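Local atomic coordinates of dual function macrocyclase-peptidase POPB (Galerina marginata, PDB entry 5N4B), a protein that cleaves peptide bonds after proline and closes peptides into macrocycles in the biosynthesis of the amanitin toxins of a mushroom. Residues G576-G581 and D662-P667; L583-I588 and G604-L609; T654-N659 and F671-T676. The protein carries 1 engineered substitution. All coordinates share one frame; numbering follows the deposited sequence.

Contact 1: residues G576-G581 and D662-P667. Engineered in segment 576-581: Ala578 (natural residue Ser).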
loop_
_atom_site.group_PDB
_atom_site.type_symbol
_atom_site.label_atom_id
_atom_site.label_comp_id
_atom_site.label_asym_id
_atom_site.label_seq_id
_atom_site.Cartn_x
_atom_site.Cartn_y
_atom_site.Cartn_z
ATOM N N GLY A 576 -12.736 1.853 4.300
ATOM C CA GLY A 576 -11.338 1.493 4.517
ATOM C C GLY A 576 -11.135 0.074 4.042
ATOM O O GLY A 576 -12.101 -0.665 3.829
ATOM N N ALA A 577 -9.871 -0.257 3.806
ATOM C CA ALA A 577 -9.500 -1.553 3.270
ATOM C C ALA A 577 -8.422 -2.208 4.122
ATOM O O ALA A 577 -7.524 -1.548 4.641
ATOM C CB ALA A 577 -8.982 -1.427 1.822
ATOM N N ALA A 578 -8.501 -3.536 4.233
ATOM C CA ALA A 578 -7.523 -4.356 4.967
ATOM C C ALA A 578 -7.589 -3.968 6.432
ATOM O O ALA A 578 -8.655 -4.172 7.043
ATOM C CB ALA A 578 -6.144 -4.334 4.289
ATOM N N ASN A 579 -6.516 -3.471 7.056
ATOM C CA ASN A 579 -6.687 -2.925 8.404
ATOM C C ASN A 579 -7.800 -1.890 8.465
ATOM O O ASN A 579 -8.468 -1.773 9.494
ATOM C CB ASN A 579 -5.386 -2.317 8.960
ATOM C CG ASN A 579 -5.458 -2.079 10.453
ATOM O OD1 ASN A 579 -5.336 -3.012 11.245
ATOM N ND2 ASN A 579 -5.684 -0.833 10.872
ATOM N N GLY A 580 -7.978 -1.114 7.381
ATOM C CA GLY A 580 -9.052 -0.133 7.307
ATOM C C GLY A 580 -10.416 -0.788 7.292
ATOM O O GLY A 580 -11.403 -0.176 7.708
ATOM N N GLY A 581 -10.509 -2.029 6.786
ATOM C CA GLY A 581 -11.798 -2.739 6.843
ATOM C C GLY A 581 -12.116 -3.206 8.239
ATOM O O GLY A 581 -13.270 -3.154 8.694
ATOM N N ASP A 662 -8.041 -13.372 -2.164
ATOM C CA ASP A 662 -7.190 -12.556 -1.323
ATOM C C ASP A 662 -6.388 -13.423 -0.353
ATOM O O ASP A 662 -6.955 -14.136 0.482
ATOM C CB ASP A 662 -8.083 -11.552 -0.563
ATOM C CG ASP A 662 -7.307 -10.385 0.052
ATOM O OD1 ASP A 662 -6.103 -10.521 0.400
ATOM O OD2 ASP A 662 -7.931 -9.299 0.244
ATOM N N GLY A 663 -5.061 -13.370 -0.486
ATOM C CA GLY A 663 -4.172 -14.108 0.396
ATOM C C GLY A 663 -3.569 -13.277 1.491
ATOM O O GLY A 663 -2.917 -13.810 2.393
ATOM N N ARG A 664 -3.730 -11.976 1.393
ATOM C CA ARG A 664 -3.272 -11.069 2.438
ATOM C C ARG A 664 -4.244 -11.136 3.603
ATOM O O ARG A 664 -3.853 -11.483 4.725
ATOM C CB ARG A 664 -3.192 -9.660 1.876
ATOM C CG ARG A 664 -2.705 -8.581 2.881
ATOM C CD ARG A 664 -2.933 -7.159 2.292
ATOM N NE ARG A 664 -2.532 -6.068 3.186
ATOM C CZ ARG A 664 -2.720 -4.772 2.910
ATOM N NH1 ARG A 664 -3.331 -4.413 1.778
ATOM N NH2 ARG A 664 -2.321 -3.831 3.767
ATOM N N VAL A 665 -5.522 -10.830 3.335
ATOM C CA VAL A 665 -6.593 -10.982 4.309
ATOM C C VAL A 665 -7.560 -11.979 3.710
ATOM O O VAL A 665 -8.323 -11.659 2.789
ATOM C CB VAL A 665 -7.295 -9.663 4.620
ATOM C CG1 VAL A 665 -8.365 -9.945 5.629
ATOM C CG2 VAL A 665 -6.332 -8.581 5.089
ATOM N N VAL A 666 -7.579 -13.183 4.252
ATOM C CA VAL A 666 -8.495 -14.171 3.692
ATOM C C VAL A 666 -9.952 -13.736 3.890
ATOM O O VAL A 666 -10.295 -13.133 4.928
ATOM C CB VAL A 666 -8.242 -15.579 4.280
ATOM C CG1 VAL A 666 -6.931 -16.162 3.760
ATOM C CG2 VAL A 666 -8.252 -15.557 5.783
ATOM N N PRO A 667 -10.825 -14.007 2.922
ATOM C CA PRO A 667 -12.187 -13.466 2.955
ATOM C C PRO A 667 -13.075 -14.057 4.032
ATOM O O PRO A 667 -14.134 -13.474 4.306
ATOM C CB PRO A 667 -12.716 -13.755 1.551
ATOM C CG PRO A 667 -11.854 -14.878 1.069
ATOM C CD PRO A 667 -10.531 -14.662 1.663
#
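The methyl group of Ala578 meets the side chains of Arg664 and Val665. Ala578 CB sits over the centre of one face of the Arg664 guanidinium, 3.7 Å from its CZ. The flat group therefore lies across the end of the methyl. Arg664 gets there by a long, extended chain: CG is anti to the backbone N (chi1 -180°), and the chain stays straight to NE. On the Val665 side, CG2 approaches Ala578 CB at 4.3 Å, a looser apolar touch. No hydrogen bond joins the two segments.

The second shell is Asp662. Asp662 OD1 accepts from Val665 N, three residues on, at 3.0 Å; this is an Asx motif. The N-H comes from above the carboxylate plane. A weak bond from Arg664 N reaches the same oxygen. The loop that presents both side chains is thus held by Asp662 itself. Tyr497 lies against Arg664, and Gly663 O accepts from Thr615 OG1.

Ala578 is engineered and replaces the serine of the charge relay system. It has phi 64° and psi -119° and takes the N-cap position between strand 572-577 and helix 579-590. This sharp turn is the nucleophile elbow of the alpha/beta-hydrolase fold, here facing the loop of the catalytic Asp662.

Contact 2: residues L583-I588 and G604-L609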
loop_
_atom_site.group_PDB
_atom_site.type_symbol
_atom_site.label_atom_id
_atom_site.label_comp_id
_atom_site.label_asym_id
_atom_site.label_seq_id
_atom_site.Cartn_x
_atom_site.Cartn_y
_atom_site.Cartn_z
ATOM N N LEU A 583 -11.059 -1.545 10.791
ATOM C CA LEU A 583 -11.438 -0.269 11.374
ATOM C C LEU A 583 -12.922 -0.002 11.175
ATOM O O LEU A 583 -13.628 0.380 12.119
ATOM C CB LEU A 583 -10.571 0.831 10.775
ATOM C CG LEU A 583 -10.901 2.244 11.222
ATOM C CD1 LEU A 583 -10.555 2.449 12.688
ATOM C CD2 LEU A 583 -10.158 3.243 10.356
ATOM N N VAL A 584 -13.407 -0.169 9.950
ATOM C CA VAL A 584 -14.825 0.060 9.656
ATOM C C VAL A 584 -15.731 -0.898 10.422
ATOM O O VAL A 584 -16.724 -0.481 11.027
ATOM C CB VAL A 584 -15.070 0.027 8.149
ATOM C CG1 VAL A 584 -16.536 -0.001 7.814
ATOM C CG2 VAL A 584 -14.434 1.221 7.524
ATOM N N MET A 585 -15.412 -2.186 10.394
ATOM C CA MET A 585 -16.274 -3.205 11.016
ATOM C C MET A 585 -16.307 -3.033 12.520
ATOM O O MET A 585 -17.382 -3.060 13.123
ATOM C CB MET A 585 -15.798 -4.609 10.620
ATOM C CG MET A 585 -16.122 -4.890 9.145
ATOM S SD MET A 585 -15.829 -6.571 8.559
ATOM C CE MET A 585 -14.126 -6.447 8.018
ATOM N N GLY A 586 -15.155 -2.787 13.154
ATOM C CA GLY A 586 -15.169 -2.507 14.579
ATOM C C GLY A 586 -15.840 -1.196 14.943
ATOM O O GLY A 586 -16.482 -1.088 15.998
ATOM N N SER A 587 -15.711 -0.185 14.089
ATOM C CA SER A 587 -16.330 1.091 14.382
ATOM C C SER A 587 -17.839 0.976 14.390
ATOM O O SER A 587 -18.487 1.613 15.214
ATOM C CB SER A 587 -15.875 2.152 13.394
ATOM O OG SER A 587 -14.496 2.530 13.612
ATOM N N ILE A 588 -18.429 0.215 13.465
ATOM C CA ILE A 588 -19.895 0.145 13.442
ATOM C C ILE A 588 -20.412 -0.650 14.626
ATOM O O ILE A 588 -21.491 -0.350 15.133
ATOM C CB ILE A 588 -20.509 -0.334 12.109
ATOM C CG1 ILE A 588 -20.218 -1.783 11.805
ATOM C CG2 ILE A 588 -20.085 0.567 10.946
ATOM C CD1 ILE A 588 -20.904 -2.253 10.521
ATOM N N GLY A 604 -11.445 -6.662 4.783
ATOM C CA GLY A 604 -11.059 -6.353 6.141
ATOM C C GLY A 604 -10.808 -7.552 7.028
ATOM O O GLY A 604 -11.381 -8.642 6.863
ATOM N N VAL A 605 -9.931 -7.357 8.008
ATOM C CA VAL A 605 -9.788 -8.318 9.108
ATOM C C VAL A 605 -11.005 -8.138 10.013
ATOM O O VAL A 605 -11.499 -7.021 10.188
ATOM C CB VAL A 605 -8.485 -8.052 9.874
ATOM C CG1 VAL A 605 -8.382 -8.879 11.100
ATOM C CG2 VAL A 605 -7.285 -8.250 8.955
ATOM N N ALA A 606 -11.521 -9.228 10.580
ATOM C CA ALA A 606 -12.676 -9.137 11.480
ATOM C C ALA A 606 -12.700 -10.196 12.566
ATOM O O ALA A 606 -13.326 -9.969 13.625
ATOM C CB ALA A 606 -13.989 -9.193 10.701
ATOM N N ASP A 607 -12.058 -11.340 12.342
ATOM C CA ASP A 607 -11.943 -12.386 13.362
ATOM C C ASP A 607 -10.571 -12.177 13.994
ATOM O O ASP A 607 -9.554 -12.677 13.513
ATOM C CB ASP A 607 -12.127 -13.765 12.766
ATOM C CG ASP A 607 -12.043 -14.845 13.816
ATOM O OD1 ASP A 607 -11.517 -14.594 14.923
ATOM O OD2 ASP A 607 -12.484 -15.986 13.522
ATOM N N LEU A 608 -10.524 -11.384 15.063
ATOM C CA LEU A 608 -9.248 -11.088 15.707
ATOM C C LEU A 608 -8.807 -12.190 16.674
ATOM O O LEU A 608 -7.722 -12.078 17.261
ATOM C CB LEU A 608 -9.284 -9.761 16.451
ATOM C CG LEU A 608 -9.154 -8.488 15.687
ATOM C CD1 LEU A 608 -9.080 -7.328 16.677
ATOM C CD2 LEU A 608 -7.916 -8.460 14.810
ATOM N N LEU A 609 -9.607 -13.248 16.845
ATOM C CA LEU A 609 -9.157 -14.409 17.600
ATOM C C LEU A 609 -8.425 -15.432 16.752
ATOM O O LEU A 609 -7.624 -16.190 17.297
ATOM C CB LEU A 609 -10.306 -15.096 18.346
ATOM C CG LEU A 609 -10.992 -14.249 19.400
ATOM C CD1 LEU A 609 -12.086 -15.039 20.057
ATOM C CD2 LEU A 609 -10.020 -13.740 20.413
#
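Met585 reaches from helix 579-590 to the loop Gly604-Ala606 with the end of its side chain. Its CE does most of the touching. Met585 CE lies 3.6 Å from Gly604 CA, 3.5 Å from Val605 O and 3.8 Å from Ala606 CB. Met585 SD comes alongside Ala606 CB, at 3.9 Å. The chain leaves the helix with CG anti to the carbonyl carbon and then bends at chi3 (-90°), which turns the methyl onto the loop backbone. Gly604 offers only its CA to the methyl of Met585.

This close part is small. The loop moves off beyond Ala606, and the rest of the helix turns to other partners. Leu583 and Ser587 pack on helix 548-563, while Val584 and Ile588 lie on strand 598-602. The looser side is still protein interior, for all the residues of both segments are buried. Ser587 OG donates to Leu583 O at 2.8 Å, from the face of that carbonyl opposite to Ser587 N, which uses the hydroxyl proton within the helix.

Loop polar groups also find partners outside this contact. Asp607 N bonds to His669 ND1, and Leu608 N to Ser640 OG. No hydrogen bond or salt bridge joins the two segments. Their cohesion therefore rests on van der Waals contact of a thioether end with glycine, a methyl and a peptide oxygen.

Contact 3: residues T654-N659 and F671-T676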
loop_
_atom_site.group_PDB
_atom_site.type_symbol
_atom_site.label_atom_id
_atom_site.label_comp_id
_atom_site.label_asym_id
_atom_site.label_seq_id
_atom_site.Cartn_x
_atom_site.Cartn_y
_atom_site.Cartn_z
ATOM N N THR A 654 -24.655 -1.299 5.133
ATOM C CA THR A 654 -23.311 -1.814 5.058
ATOM C C THR A 654 -23.185 -2.634 3.787
ATOM O O THR A 654 -24.013 -3.517 3.516
ATOM C CB THR A 654 -22.999 -2.674 6.287
ATOM O OG1 THR A 654 -23.012 -1.864 7.475
ATOM C CG2 THR A 654 -21.622 -3.277 6.197
ATOM N N LEU A 655 -22.134 -2.349 3.014
ATOM C CA LEU A 655 -21.785 -3.082 1.800
ATOM C C LEU A 655 -20.349 -3.526 1.983
ATOM O O LEU A 655 -19.416 -2.715 1.938
ATOM C CB LEU A 655 -21.916 -2.253 0.551
ATOM C CG LEU A 655 -21.482 -2.982 -0.734
ATOM C CD1 LEU A 655 -22.410 -4.155 -1.028
ATOM C CD2 LEU A 655 -21.485 -2.057 -1.913
ATOM N N ILE A 656 -20.148 -4.789 2.301
ATOM C CA ILE A 656 -18.810 -5.364 2.484
ATOM C C ILE A 656 -18.335 -5.847 1.127
ATOM O O ILE A 656 -19.142 -6.358 0.335
ATOM C CB ILE A 656 -18.886 -6.518 3.507
ATOM C CG1 ILE A 656 -19.539 -6.038 4.812
ATOM C CG2 ILE A 656 -17.529 -7.123 3.725
ATOM C CD1 ILE A 656 -19.401 -6.947 5.983
ATOM N N THR A 657 -17.082 -5.679 0.826
ATOM C CA THR A 657 -16.554 -6.149 -0.459
ATOM C C THR A 657 -15.292 -6.957 -0.213
ATOM O O THR A 657 -14.451 -6.572 0.601
ATOM C CB THR A 657 -16.338 -5.018 -1.504
ATOM O OG1 THR A 657 -15.238 -4.206 -1.119
ATOM C CG2 THR A 657 -17.578 -4.103 -1.588
ATOM N N VAL A 658 -15.177 -8.091 -0.906
ATOM C CA VAL A 658 -13.991 -8.917 -0.846
ATOM C C VAL A 658 -13.668 -9.475 -2.219
ATOM O O VAL A 658 -14.520 -9.559 -3.098
ATOM C CB VAL A 658 -14.062 -10.076 0.186
ATOM C CG1 VAL A 658 -14.282 -9.555 1.606
ATOM C CG2 VAL A 658 -15.119 -11.088 -0.237
ATOM N N ASN A 659 -12.415 -9.929 -2.359
ATOM C CA ASN A 659 -11.916 -10.663 -3.521
ATOM C C ASN A 659 -11.627 -12.083 -3.074
ATOM O O ASN A 659 -10.933 -12.292 -2.083
ATOM C CB ASN A 659 -10.653 -9.954 -4.045
ATOM C CG ASN A 659 -10.952 -8.523 -4.567
ATOM O OD1 ASN A 659 -11.948 -8.317 -5.274
ATOM N ND2 ASN A 659 -10.109 -7.541 -4.220
ATOM N N PHE A 671 -16.706 -12.904 5.653
ATOM C CA PHE A 671 -17.822 -13.863 5.614
ATOM C C PHE A 671 -18.399 -14.102 7.018
ATOM O O PHE A 671 -19.628 -14.091 7.211
ATOM C CB PHE A 671 -17.390 -15.200 5.013
ATOM C CG PHE A 671 -16.982 -15.175 3.596
ATOM C CD1 PHE A 671 -17.191 -14.071 2.775
ATOM C CD2 PHE A 671 -16.350 -16.307 3.051
ATOM C CE1 PHE A 671 -16.777 -14.114 1.432
ATOM C CE2 PHE A 671 -15.954 -16.334 1.741
ATOM C CZ PHE A 671 -16.162 -15.231 0.935
ATOM N N LYS A 672 -17.532 -14.323 7.998
ATOM C CA LYS A 672 -18.027 -14.519 9.348
ATOM C C LYS A 672 -18.716 -13.266 9.852
ATOM O O LYS A 672 -19.747 -13.338 10.522
ATOM C CB LYS A 672 -16.906 -14.911 10.292
ATOM C CG LYS A 672 -16.358 -16.305 10.090
ATOM C CD LYS A 672 -15.397 -16.637 11.240
ATOM C CE LYS A 672 -14.731 -17.918 10.981
ATOM N NZ LYS A 672 -13.787 -18.161 12.067
ATOM N N PHE A 673 -18.144 -12.101 9.569
ATOM C CA PHE A 673 -18.738 -10.873 10.077
ATOM C C PHE A 673 -20.139 -10.670 9.513
ATOM O O PHE A 673 -21.080 -10.391 10.266
ATOM C CB PHE A 673 -17.823 -9.670 9.861
ATOM C CG PHE A 673 -18.319 -8.418 10.507
ATOM C CD1 PHE A 673 -18.316 -8.322 11.888
ATOM C CD2 PHE A 673 -18.821 -7.392 9.755
ATOM C CE1 PHE A 673 -18.752 -7.173 12.518
ATOM C CE2 PHE A 673 -19.268 -6.222 10.379
ATOM C CZ PHE A 673 -19.247 -6.144 11.770
ATOM N N ILE A 674 -20.311 -10.810 8.197
ATOM C CA ILE A 674 -21.622 -10.561 7.590
ATOM C C ILE A 674 -22.627 -11.627 8.036
ATOM O O ILE A 674 -23.801 -11.330 8.295
ATOM C CB ILE A 674 -21.558 -10.393 6.065
ATOM C CG1 ILE A 674 -22.841 -9.763 5.488
ATOM C CG2 ILE A 674 -21.299 -11.718 5.410
ATOM C CD1 ILE A 674 -23.107 -8.361 5.965
ATOM N N ALA A 675 -22.189 -12.877 8.168
ATOM C CA ALA A 675 -23.112 -13.906 8.648
ATOM C C ALA A 675 -23.569 -13.613 10.071
ATOM O O ALA A 675 -24.735 -13.841 10.425
ATOM C CB ALA A 675 -22.421 -15.267 8.556
ATOM N N THR A 676 -22.656 -13.103 10.896
ATOM C CA THR A 676 -22.976 -12.760 12.274
ATOM C C THR A 676 -23.910 -11.554 12.343
ATOM O O THR A 676 -24.859 -11.533 13.135
ATOM C CB THR A 676 -21.661 -12.536 13.042
ATOM O OG1 THR A 676 -20.878 -13.733 12.989
ATOM C CG2 THR A 676 -21.898 -12.228 14.475
#
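Strand 653-659 and helix 668-680 are the first two elements of a beta-alpha-beta unit, completed by strand 688-693. The unit belongs to the alpha/beta-hydrolase domain, at one end of its mixed sheet. Here the helix lies against the sheet. The short segments run nearly antiparallel, at 155°, and their axes approach to 10.1 Å. The interface is apolar, with no hydrogen bond across it.

Ile656 and Val658, two residues apart on one face of the strand, both point at the helix. Ile656 touches with CD1. Its CG1 stands anti to the carbonyl carbon (chi1 -54°), and the extended chi2 carries CD1 out between two helix side chains. Ile656 CD1 meets the edge of the Phe673 ring, near the ring plane, 3.8 Å from CD2. The two side chains cross at about a right angle. Ile674 comes from the other direction and slides past Ile656, with its CD1 4.0 Å from Ile656 CD1.

Ile656 also packs on Pro601 of the adjoining strand. Phe671 lies on Ile690 and Ile692 and meets Trp51 edge-to-face. Away from the strand, Thr676 OG1 donates to Lys672 O at 2.7 Å, within the helix. Lys672 NZ makes salt bridges with Asp36 and Glu42.

Toward the C-terminal end of the strand segment, Phe671 starts out away from the strand, but its ring returns: Phe671 CE1 lies 3.8 Å from Val658 CG2, with the two side chains set obliquely.

How the contacts relate
The three contacts lie in the alpha/beta-hydrolase domain, with centres about 10 to 11 Å apart. Along the chain, contact 2 falls between the two segments of contact 1. Contact 3 follows contact 2, and its segments alternate with those of contact 1. Contacts 1 and 2 share helix 579-590, and contacts 1 and 3 reach the same sheet. Direct touches join them: Val665 CG1 is 3.5 Å from Gly604 O, and Met585 SD packs on the Phe673 ring. A salt bridge links Asp607 OD2 to Lys672 NZ at 2.9 Å. The loop of the catalytic Asp662 thus packs, through Val665 and Gly604, against the buried layer that contacts 2 and 3 form behind the active site.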